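Local structure of Crh-like protein 5 (Neosartorya fumigata, 6IBU) at residues R161-N166 and T172-T177; T113-K118 and T123-T128; S20-D25 and D33-T38. The protein couples chitin cleavage to transglycosylation, transferring chitin onto 1,6-beta-glucan or onto other chitin chains to cross-link the fungal cell wall. One frame throughout, in Å; residues are numbered along the deposited sequence.

Contact 1: R161-N166 and T172-T177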
loop_
_atom_site.group_PDB
_atom_site.type_symbol
_atom_site.label_atom_id
_atom_site.label_comp_id
_atom_site.label_asym_id
_atom_site.label_seq_id
_atom_site.Cartn_x
_atom_site.Cartn_y
_atom_site.Cartn_z
ATOM N N ARG A 161 11.512 -3.469 -9.807
ATOM C CA ARG A 161 11.618 -2.025 -10.105
ATOM C C ARG A 161 12.465 -1.322 -9.062
ATOM O O ARG A 161 12.269 -1.588 -7.884
ATOM C CB ARG A 161 10.242 -1.375 -10.101
ATOM C CG ARG A 161 10.273 0.099 -10.458
ATOM C CD ARG A 161 8.870 0.629 -10.578
ATOM N NE ARG A 161 8.905 2.043 -10.869
ATOM C CZ ARG A 161 7.843 2.826 -10.911
ATOM N NH1 ARG A 161 6.635 2.309 -10.699
ATOM N NH2 ARG A 161 8.000 4.111 -11.170
ATOM N N THR A 162 13.276 -0.362 -9.498
ATOM C CA THR A 162 14.018 0.560 -8.609
ATOM C C THR A 162 13.706 2.004 -8.991
ATOM O O THR A 162 13.908 2.372 -10.149
ATOM C CB THR A 162 15.528 0.317 -8.688
ATOM O OG1 THR A 162 15.821 -1.012 -8.247
ATOM C CG2 THR A 162 16.278 1.307 -7.831
ATOM N N LEU A 163 13.254 2.790 -8.025
ATOM C CA LEU A 163 13.123 4.258 -8.144
ATOM C C LEU A 163 14.268 4.884 -7.340
ATOM O O LEU A 163 14.276 4.740 -6.133
ATOM C CB LEU A 163 11.754 4.682 -7.615
ATOM C CG LEU A 163 11.603 6.182 -7.413
ATOM C CD1 LEU A 163 11.575 6.862 -8.767
ATOM C CD2 LEU A 163 10.380 6.491 -6.571
ATOM N N THR A 164 15.228 5.508 -8.008
ATOM C CA THR A 164 16.338 6.223 -7.330
ATOM C C THR A 164 15.826 7.618 -6.977
ATOM O O THR A 164 14.896 8.123 -7.633
ATOM C CB THR A 164 17.619 6.244 -8.169
ATOM O OG1 THR A 164 17.410 7.152 -9.252
ATOM C CG2 THR A 164 17.976 4.873 -8.693
ATOM N N TYR A 165 16.387 8.192 -5.934
ATOM C CA TYR A 165 16.010 9.519 -5.401
ATOM C C TYR A 165 16.049 10.542 -6.538
ATOM O O TYR A 165 15.094 11.312 -6.642
ATOM C CB TYR A 165 16.923 9.824 -4.219
ATOM C CG TYR A 165 16.655 11.133 -3.537
ATOM C CD1 TYR A 165 17.227 12.300 -4.002
ATOM C CD2 TYR A 165 15.865 11.193 -2.403
ATOM C CE1 TYR A 165 16.990 13.513 -3.378
ATOM C CE2 TYR A 165 15.629 12.397 -1.755
ATOM C CZ TYR A 165 16.169 13.565 -2.266
ATOM O OH TYR A 165 15.948 14.755 -1.648
ATOM N N ASN A 166 17.090 10.525 -7.373
ATOM C CA ASN A 166 17.250 11.459 -8.521
ATOM C C ASN A 166 16.144 11.228 -9.559
ATOM O O ASN A 166 15.726 12.233 -10.170
ATOM C CB ASN A 166 18.619 11.362 -9.202
ATOM C CG ASN A 166 18.603 11.960 -10.600
ATOM O OD1 ASN A 166 18.426 11.240 -11.584
ATOM N ND2 ASN A 166 18.711 13.274 -10.700
ATOM N N THR A 172 12.589 15.817 -5.330
ATOM C CA THR A 172 11.398 16.639 -4.968
ATOM C C THR A 172 10.156 15.752 -4.831
ATOM O O THR A 172 9.238 16.194 -4.151
ATOM C CB THR A 172 11.110 17.774 -5.967
ATOM O OG1 THR A 172 10.775 17.287 -7.263
ATOM C CG2 THR A 172 12.258 18.742 -6.126
ATOM N N ARG A 173 10.096 14.583 -5.484
ATOM C CA ARG A 173 8.887 13.720 -5.426
ATOM C C ARG A 173 9.259 12.306 -4.940
ATOM O O ARG A 173 8.470 11.382 -5.147
ATOM C CB ARG A 173 8.171 13.745 -6.785
ATOM C CG ARG A 173 7.575 15.098 -7.144
ATOM C CD ARG A 173 6.401 15.415 -6.271
ATOM N NE ARG A 173 5.771 16.700 -6.548
ATOM C CZ ARG A 173 6.100 17.858 -5.980
ATOM N NH1 ARG A 173 7.095 17.919 -5.115
ATOM N NH2 ARG A 173 5.429 18.962 -6.273
ATOM N N PHE A 174 10.390 12.136 -4.263
ATOM C CA PHE A 174 10.802 10.844 -3.664
ATOM C C PHE A 174 10.024 10.620 -2.374
ATOM O O PHE A 174 10.002 11.502 -1.525
ATOM C CB PHE A 174 12.307 10.828 -3.402
ATOM C CG PHE A 174 12.840 9.466 -3.081
ATOM C CD1 PHE A 174 13.013 8.524 -4.070
ATOM C CD2 PHE A 174 13.122 9.117 -1.771
ATOM C CE1 PHE A 174 13.486 7.260 -3.759
ATOM C CE2 PHE A 174 13.624 7.864 -1.465
ATOM C CZ PHE A 174 13.800 6.936 -2.456
ATOM N N PRO A 175 9.341 9.468 -2.183
ATOM C CA PRO A 175 8.652 9.188 -0.921
ATOM C C PRO A 175 9.661 9.185 0.232
ATOM O O PRO A 175 10.588 8.452 0.151
ATOM C CB PRO A 175 8.047 7.802 -1.129
ATOM C CG PRO A 175 7.911 7.697 -2.629
ATOM C CD PRO A 175 9.128 8.418 -3.178
ATOM N N GLN A 176 9.513 10.061 1.222
ATOM C CA GLN A 176 10.580 10.245 2.232
ATOM C C GLN A 176 10.005 10.777 3.533
ATOM O O GLN A 176 10.752 11.392 4.281
ATOM C CB GLN A 176 11.656 11.202 1.724
ATOM C CG GLN A 176 11.134 12.592 1.389
ATOM C CD GLN A 176 12.215 13.408 0.718
ATOM O OE1 GLN A 176 13.116 13.938 1.372
ATOM N NE2 GLN A 176 12.141 13.515 -0.597
ATOM N N THR A 177 8.732 10.537 3.797
ATOM C CA THR A 177 8.101 10.909 5.079
ATOM C C THR A 177 7.557 9.630 5.693
ATOM O O THR A 177 7.411 8.643 4.995
ATOM C CB THR A 177 7.043 11.980 4.852
ATOM O OG1 THR A 177 6.129 11.516 3.861
ATOM C CG2 THR A 177 7.645 13.295 4.421
#

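Contact 2: T113-K118 and T123-T128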
loop_
_atom_site.group_PDB
_atom_site.type_symbol
_atom_site.label_atom_id
_atom_site.label_comp_id
_atom_site.label_asym_id
_atom_site.label_seq_id
_atom_site.Cartn_x
_atom_site.Cartn_y
_atom_site.Cartn_z
ATOM N N THR A 113 3.183 -1.389 -10.317
ATOM C CA THR A 113 3.950 -0.679 -9.272
ATOM C C THR A 113 3.663 0.801 -9.424
ATOM O O THR A 113 3.410 1.261 -10.518
ATOM C CB THR A 113 5.452 -0.974 -9.314
ATOM O OG1 THR A 113 5.991 -0.589 -10.579
ATOM C CG2 THR A 113 5.787 -2.420 -8.997
ATOM N N ASN A 114 3.697 1.531 -8.344
ATOM C CA ASN A 114 3.380 2.968 -8.421
ATOM C C ASN A 114 3.974 3.738 -7.255
ATOM O O ASN A 114 4.243 3.152 -6.206
ATOM C CB ASN A 114 1.881 3.173 -8.409
ATOM C CG ASN A 114 1.464 4.017 -9.580
ATOM O OD1 ASN A 114 1.841 5.178 -9.688
ATOM N ND2 ASN A 114 0.732 3.396 -10.486
ATOM N N TYR A 115 4.129 5.032 -7.440
ATOM C CA TYR A 115 4.521 5.933 -6.342
ATOM C C TYR A 115 3.985 7.317 -6.675
ATOM O O TYR A 115 3.733 7.599 -7.855
ATOM C CB TYR A 115 6.034 5.902 -6.140
ATOM C CG TYR A 115 6.789 6.807 -7.073
ATOM C CD1 TYR A 115 7.130 6.398 -8.350
ATOM C CD2 TYR A 115 7.114 8.090 -6.682
ATOM C CE1 TYR A 115 7.806 7.244 -9.208
ATOM C CE2 TYR A 115 7.805 8.947 -7.519
ATOM C CZ TYR A 115 8.155 8.514 -8.779
ATOM O OH TYR A 115 8.813 9.354 -9.609
ATOM N N PHE A 116 3.776 8.105 -5.625
ATOM C CA PHE A 116 3.472 9.553 -5.656
ATOM C C PHE A 116 4.433 10.218 -4.676
ATOM O O PHE A 116 4.747 9.623 -3.634
ATOM C CB PHE A 116 2.015 9.819 -5.268
ATOM C CG PHE A 116 1.045 9.158 -6.209
ATOM C CD1 PHE A 116 0.720 9.765 -7.410
ATOM C CD2 PHE A 116 0.525 7.897 -5.946
ATOM C CE1 PHE A 116 -0.191 9.178 -8.276
ATOM C CE2 PHE A 116 -0.327 7.280 -6.848
ATOM C CZ PHE A 116 -0.692 7.923 -8.008
ATOM N N GLY A 117 4.909 11.401 -5.039
ATOM C CA GLY A 117 5.543 12.357 -4.119
ATOM C C GLY A 117 4.554 13.442 -3.764
ATOM O O GLY A 117 4.034 14.078 -4.675
ATOM N N LYS A 118 4.267 13.619 -2.478
ATOM C CA LYS A 118 3.512 14.793 -1.950
ATOM C C LYS A 118 2.169 14.946 -2.671
ATOM O O LYS A 118 1.742 16.105 -2.872
ATOM C CB LYS A 118 4.327 16.078 -2.107
ATOM C CG LYS A 118 5.690 16.007 -1.452
ATOM C CD LYS A 118 6.437 17.293 -1.498
ATOM C CE LYS A 118 7.679 17.266 -0.638
ATOM N NZ LYS A 118 8.785 16.492 -1.249
ATOM N N THR A 123 2.137 13.904 -13.684
ATOM C CA THR A 123 2.554 13.004 -14.798
ATOM C C THR A 123 1.987 11.605 -14.512
ATOM O O THR A 123 1.238 11.463 -13.525
ATOM C CB THR A 123 4.077 12.998 -15.008
ATOM N N TYR A 124 2.307 10.618 -15.359
ATOM C CA TYR A 124 2.107 9.169 -15.084
ATOM C C TYR A 124 3.392 8.402 -15.427
ATOM O O TYR A 124 3.325 7.352 -16.112
ATOM C CB TYR A 124 0.896 8.609 -15.827
ATOM C CG TYR A 124 0.358 7.360 -15.178
ATOM C CD1 TYR A 124 0.949 6.124 -15.396
ATOM C CD2 TYR A 124 -0.709 7.428 -14.294
ATOM C CE1 TYR A 124 0.467 4.980 -14.785
ATOM C CE2 TYR A 124 -1.201 6.296 -13.671
ATOM C CZ TYR A 124 -0.615 5.069 -13.925
ATOM O OH TYR A 124 -1.109 3.962 -13.306
ATOM N N ASP A 125 4.522 8.939 -14.942
ATOM C CA ASP A 125 5.881 8.328 -14.951
ATOM C C ASP A 125 6.032 7.465 -13.689
ATOM O O ASP A 125 7.126 6.903 -13.466
ATOM C CB ASP A 125 6.935 9.436 -15.034
ATOM C CG ASP A 125 7.198 10.147 -13.710
ATOM O OD1 ASP A 125 8.007 9.612 -12.927
ATOM O OD2 ASP A 125 6.597 11.233 -13.469
ATOM N N ARG A 126 4.964 7.394 -12.894
ATOM C CA ARG A 126 4.911 6.827 -11.529
ATOM C C ARG A 126 4.588 5.333 -11.618
ATOM O O ARG A 126 5.040 4.622 -10.748
ATOM C CB ARG A 126 3.864 7.605 -10.728
ATOM C CG ARG A 126 4.099 9.113 -10.736
ATOM C CD ARG A 126 3.003 9.917 -10.065
ATOM N NE ARG A 126 1.871 10.189 -10.952
ATOM C CZ ARG A 126 0.848 9.354 -11.166
ATOM N NH1 ARG A 126 -0.126 9.686 -11.999
ATOM N NH2 ARG A 126 0.780 8.197 -10.529
ATOM N N GLY A 127 3.887 4.904 -12.675
ATOM C CA GLY A 127 3.318 3.550 -12.841
ATOM C C GLY A 127 4.124 2.691 -13.806
ATOM O O GLY A 127 4.466 3.162 -14.901
ATOM N N THR A 128 4.402 1.455 -13.411
ATOM C CA THR A 128 5.107 0.419 -14.195
ATOM C C THR A 128 4.401 -0.916 -13.954
ATOM O O THR A 128 4.218 -1.280 -12.797
ATOM C CB THR A 128 6.568 0.323 -13.743
ATOM O OG1 THR A 128 7.245 1.509 -14.156
ATOM C CG2 THR A 128 7.283 -0.895 -14.288
#

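Contact 3: S20-D25 and D33-T38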
loop_
_atom_site.group_PDB
_atom_site.type_symbol
_atom_site.label_atom_id
_atom_site.label_comp_id
_atom_site.label_asym_id
_atom_site.label_seq_id
_atom_site.Cartn_x
_atom_site.Cartn_y
_atom_site.Cartn_z
ATOM N N SER A 20 12.350 -2.180 15.710
ATOM C CA SER A 20 13.080 -2.309 14.429
ATOM C C SER A 20 12.314 -3.273 13.516
ATOM O O SER A 20 12.451 -3.149 12.299
ATOM C CB SER A 20 14.520 -2.686 14.645
ATOM O OG SER A 20 14.634 -4.065 14.931
ATOM N N THR A 21 11.503 -4.173 14.084
ATOM C CA THR A 21 10.757 -5.217 13.327
ATOM C C THR A 21 9.319 -5.350 13.834
ATOM O O THR A 21 9.117 -5.343 15.044
ATOM C CB THR A 21 11.473 -6.561 13.423
ATOM O OG1 THR A 21 12.708 -6.435 12.722
ATOM C CG2 THR A 21 10.681 -7.693 12.813
ATOM N N TYR A 22 8.364 -5.486 12.916
ATOM C CA TYR A 22 6.958 -5.885 13.190
ATOM C C TYR A 22 6.592 -7.033 12.248
ATOM O O TYR A 22 6.858 -6.937 11.074
ATOM C CB TYR A 22 6.018 -4.700 13.018
ATOM C CG TYR A 22 4.576 -5.106 13.002
ATOM C CD1 TYR A 22 3.872 -5.226 14.186
ATOM C CD2 TYR A 22 3.935 -5.417 11.818
ATOM C CE1 TYR A 22 2.545 -5.610 14.200
ATOM C CE2 TYR A 22 2.609 -5.808 11.809
ATOM C CZ TYR A 22 1.922 -5.924 13.006
ATOM O OH TYR A 22 0.628 -6.335 13.000
ATOM N N THR A 23 6.058 -8.122 12.779
ATOM C CA THR A 23 5.596 -9.304 12.015
ATOM C C THR A 23 4.198 -9.676 12.516
ATOM O O THR A 23 3.934 -9.601 13.711
ATOM C CB THR A 23 6.574 -10.484 12.094
ATOM O OG1 THR A 23 6.728 -10.852 13.462
ATOM C CG2 THR A 23 7.941 -10.190 11.521
ATOM N N ALA A 24 3.314 -10.013 11.590
ATOM C CA ALA A 24 1.944 -10.505 11.840
ATOM C C ALA A 24 1.761 -11.725 10.945
ATOM O O ALA A 24 1.949 -11.588 9.743
ATOM C CB ALA A 24 0.944 -9.420 11.549
ATOM N N ASP A 25 1.539 -12.889 11.537
ATOM C CA ASP A 25 0.954 -14.066 10.860
ATOM C C ASP A 25 -0.568 -13.881 10.943
ATOM O O ASP A 25 -1.099 -13.838 12.036
ATOM C CB ASP A 25 1.495 -15.342 11.511
ATOM C CG ASP A 25 1.195 -16.627 10.740
ATOM O OD1 ASP A 25 0.492 -16.546 9.707
ATOM O OD2 ASP A 25 1.653 -17.714 11.186
ATOM N N ASP A 33 -4.162 -6.603 16.061
ATOM C CA ASP A 33 -3.900 -5.765 17.255
ATOM C C ASP A 33 -3.464 -4.346 16.889
ATOM O O ASP A 33 -4.059 -3.415 17.419
ATOM C CB ASP A 33 -2.850 -6.426 18.141
ATOM C CG ASP A 33 -3.475 -7.469 19.052
ATOM O OD1 ASP A 33 -4.739 -7.550 19.085
ATOM O OD2 ASP A 33 -2.705 -8.195 19.721
ATOM N N GLN A 34 -2.454 -4.182 16.043
ATOM C CA GLN A 34 -1.855 -2.846 15.779
ATOM C C GLN A 34 -2.398 -2.308 14.454
ATOM O O GLN A 34 -1.693 -1.527 13.810
ATOM C CB GLN A 34 -0.339 -2.971 15.875
ATOM C CG GLN A 34 0.084 -3.443 17.260
ATOM C CD GLN A 34 1.576 -3.480 17.487
ATOM O OE1 GLN A 34 2.152 -4.538 17.770
ATOM N NE2 GLN A 34 2.216 -2.320 17.381
ATOM N N TRP A 35 -3.597 -2.757 14.062
ATOM C CA TRP A 35 -4.282 -2.360 12.804
ATOM C C TRP A 35 -5.659 -1.771 13.113
ATOM O O TRP A 35 -6.258 -2.151 14.133
ATOM C CB TRP A 35 -4.424 -3.558 11.866
ATOM C CG TRP A 35 -3.143 -4.159 11.382
ATOM C CD1 TRP A 35 -2.323 -5.011 12.058
ATOM C CD2 TRP A 35 -2.567 -4.005 10.073
ATOM N NE1 TRP A 35 -1.271 -5.381 11.267
ATOM C CE2 TRP A 35 -1.389 -4.775 10.049
ATOM C CE3 TRP A 35 -2.914 -3.278 8.933
ATOM C CZ2 TRP A 35 -0.555 -4.830 8.940
ATOM C CZ3 TRP A 35 -2.104 -3.344 7.826
ATOM C CH2 TRP A 35 -0.937 -4.106 7.836
ATOM N N GLU A 36 -6.132 -0.878 12.255
ATOM C CA GLU A 36 -7.489 -0.276 12.306
ATOM C C GLU A 36 -8.227 -0.818 11.078
ATOM O O GLU A 36 -7.612 -0.763 9.992
ATOM C CB GLU A 36 -7.323 1.249 12.396
ATOM C CG GLU A 36 -8.468 2.093 11.840
ATOM C CD GLU A 36 -8.128 3.571 11.585
ATOM O OE1 GLU A 36 -6.909 3.905 11.498
ATOM O OE2 GLU A 36 -9.074 4.416 11.474
ATOM N N VAL A 37 -9.397 -1.432 11.275
ATOM C CA VAL A 37 -10.273 -1.847 10.159
ATOM C C VAL A 37 -11.035 -0.614 9.805
ATOM O O VAL A 37 -11.981 -0.130 10.417
ATOM C CB VAL A 37 -11.254 -2.977 10.405
ATOM C CG1 VAL A 37 -12.081 -3.226 9.141
ATOM C CG2 VAL A 37 -10.544 -4.235 10.866
ATOM N N THR A 38 -10.511 -0.089 8.798
ATOM C CA THR A 38 -10.814 1.302 8.618
ATOM C C THR A 38 -11.948 1.442 7.606
ATOM O O THR A 38 -12.455 2.511 7.488
ATOM C CB THR A 38 -9.481 1.905 8.288
ATOM O OG1 THR A 38 -9.674 3.296 8.071
ATOM C CG2 THR A 38 -8.899 1.240 7.067
#

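Contact 1: R161-N166 and T172-T177
Tyr165 lies across Phe174, and this pair forms the tight part of the contact. The CB of Tyr165 sits over one face of the Phe174 ring, 4.2 Å from its centroid and only 13° off the normal, which makes a CH-pi contact. Because the tyrosine CG is anti to the backbone N (chi1 -179°), the ring runs on past CB and across the phenylalanine. The two ring planes stand 51° apart, and CD2 of Tyr165 comes within 3.5 Å of CD2 of Phe174. At the phenylalanine edge, CE1 meets the carbonyl O of Leu163 at 3.6 Å, so the slightly positive rim of the ring faces an oxygen. Leucine suits the inner side, since one methyl of its branched end touches two apolar partners: CD2 of Leu163 reaches CD1 of Phe174 at 4.2 Å and CD of Pro175 at 4.1 Å. Gln176 is buried, yet its amide is provided for. NE2 of Gln176 bonds to the carbonyl O of Phe174 at 3.1 Å, with that oxygen near the amide plane, while OE1 accepts from the backbone N of Trp239.

Packing is sparser toward solvent. Thr172 and Arg173 turn their side chains away from the strand, and the arginine instead bonds through NH1 to the carbonyl O of Thr172 (2.9 Å) and through NE forms a salt bridge with Asp120. A short polar threonine suits the exposed position 172, and the long chain of Arg173 can reach its distant partner. The arrangement belongs to the beta-jelly-roll sandwich of family 16 glycosidases: a loop leaves a strand of one sheet, packs Phe174 against Leu163 and Tyr165, and runs on to strand 179-187 of the other, bringing Pro175 close to Glu98, the probable nucleophile.

Contact 2: T113-K118 and T123-T128
Thr113 and Thr128 form an antiparallel hydrogen-bonded pair, their CA atoms 5.2 Å apart, with the bond from Thr113 N to Thr128 O (2.7 Å) almost straight at 175° and a longer return bond from Thr128 N to Thr113 O. The side chains of the pair lie next to each other on the same face of the sheet. With chi1 at 60°, Thr113 turns its OG1 between backbone N and carbonyl carbon, and from there it adds a second bond to Thr128 O at 2.9 Å; one carbonyl is thus gripped twice by one residue. The same hydroxyl also bonds to Arg161, a job a beta-branched threonine does while still suiting a strand.

Past this pair the partner is loop rather than strand, yet the backbones stay close (Asn114 CA to Gly127 CA 4.5 Å), and CA-H...O contacts follow: CA of Gly127 approaches O of Thr113 at 3.3 Å, and CA of Asn114 approaches O of Arg126. The ring of Tyr115 receives CB of Arg126 over one face. The Arg126 chain bends at chi3 (-84°), and its NH1 bonds to the carbonyl O of Thr123 at 2.7 Å, although Thr123 is poorly ordered and the exact position of the guanidinium is doubtful. On the Phe116 side, ND2 of Asn114 makes a weak bond to OH of Tyr124, whose stronger partner is Gln112. The arrangement is a beta-hairpin at the edge of the sheet that carries the ExDxE signature of family 16, with Asn114 packing on Asp100 and Phe116 on Glu98, the probable nucleophile, in the neighbouring strand that also holds Glu102, the chitin-binding residue and probable proton donor.

Contact 3: S20-D25 and D33-T38
No backbone pairing links Tyr22 with Trp35: their strands belong to different sheets, with CA atoms 11.8 Å apart, and long side chains bridge the distance. Tyr22 directs its side chain at the other segment, and the phenol reaches well out from the strand. Its hydroxyl accepts a hydrogen bond from NE1 of Trp35; NE1 and OH are 2.7 Å apart, the angle at the hydrogen is a bent 140°, and the oxygen lies 17° out of the indole plane. The rings are oblique, their planes 56° apart, so the contact relies on this bond more than on ring overlap.

Such facing of two antiparallel sheets is the beta-sandwich of the family 16 jelly roll, and large aromatics suit its interior because they span the gap. Tryptophan is apt here: the bulk of its indole packs against Ile62, Leu181, Leu183 and Val219, while its one polar atom is paired with Tyr22. Gln34 adds a flank at the other side of the phenol. Its extended chain brings OE1 to the edge of the tyrosine ring, near its plane and 3.7 Å from CE1, and so the oxygen faces ring C-H groups; the amide itself is turned nearly perpendicular to the ring. Phe66 also meets the Tyr22 ring, and a glycerol, probably from the crystallisation liquor, lies near it and bonds to the carbonyl O of Thr23.

How the contacts relate
Contacts 1 and 2 are neighbours, their centres 10 Å apart, and polar bonds join them: Arg161 NH1 probably bonds to Arg126 O at 2.8 Å, and Lys118 NZ to Thr172 O at 3.0 Å. Both lie near the strand 98-105, which carries the probable nucleophile Glu98; the side chain of Phe116 comes within about 4 Å of that of Glu98. Contact 3 stands apart, its centre 25 Å from that of contact 1 and 26 Å from that of contact 2, on the opposite side of the chain's centre from contact 2. It still reaches the seven-stranded sheet, where Trp35 lies about 7 Å, side chain to side chain, from the chitin-binding Arg182.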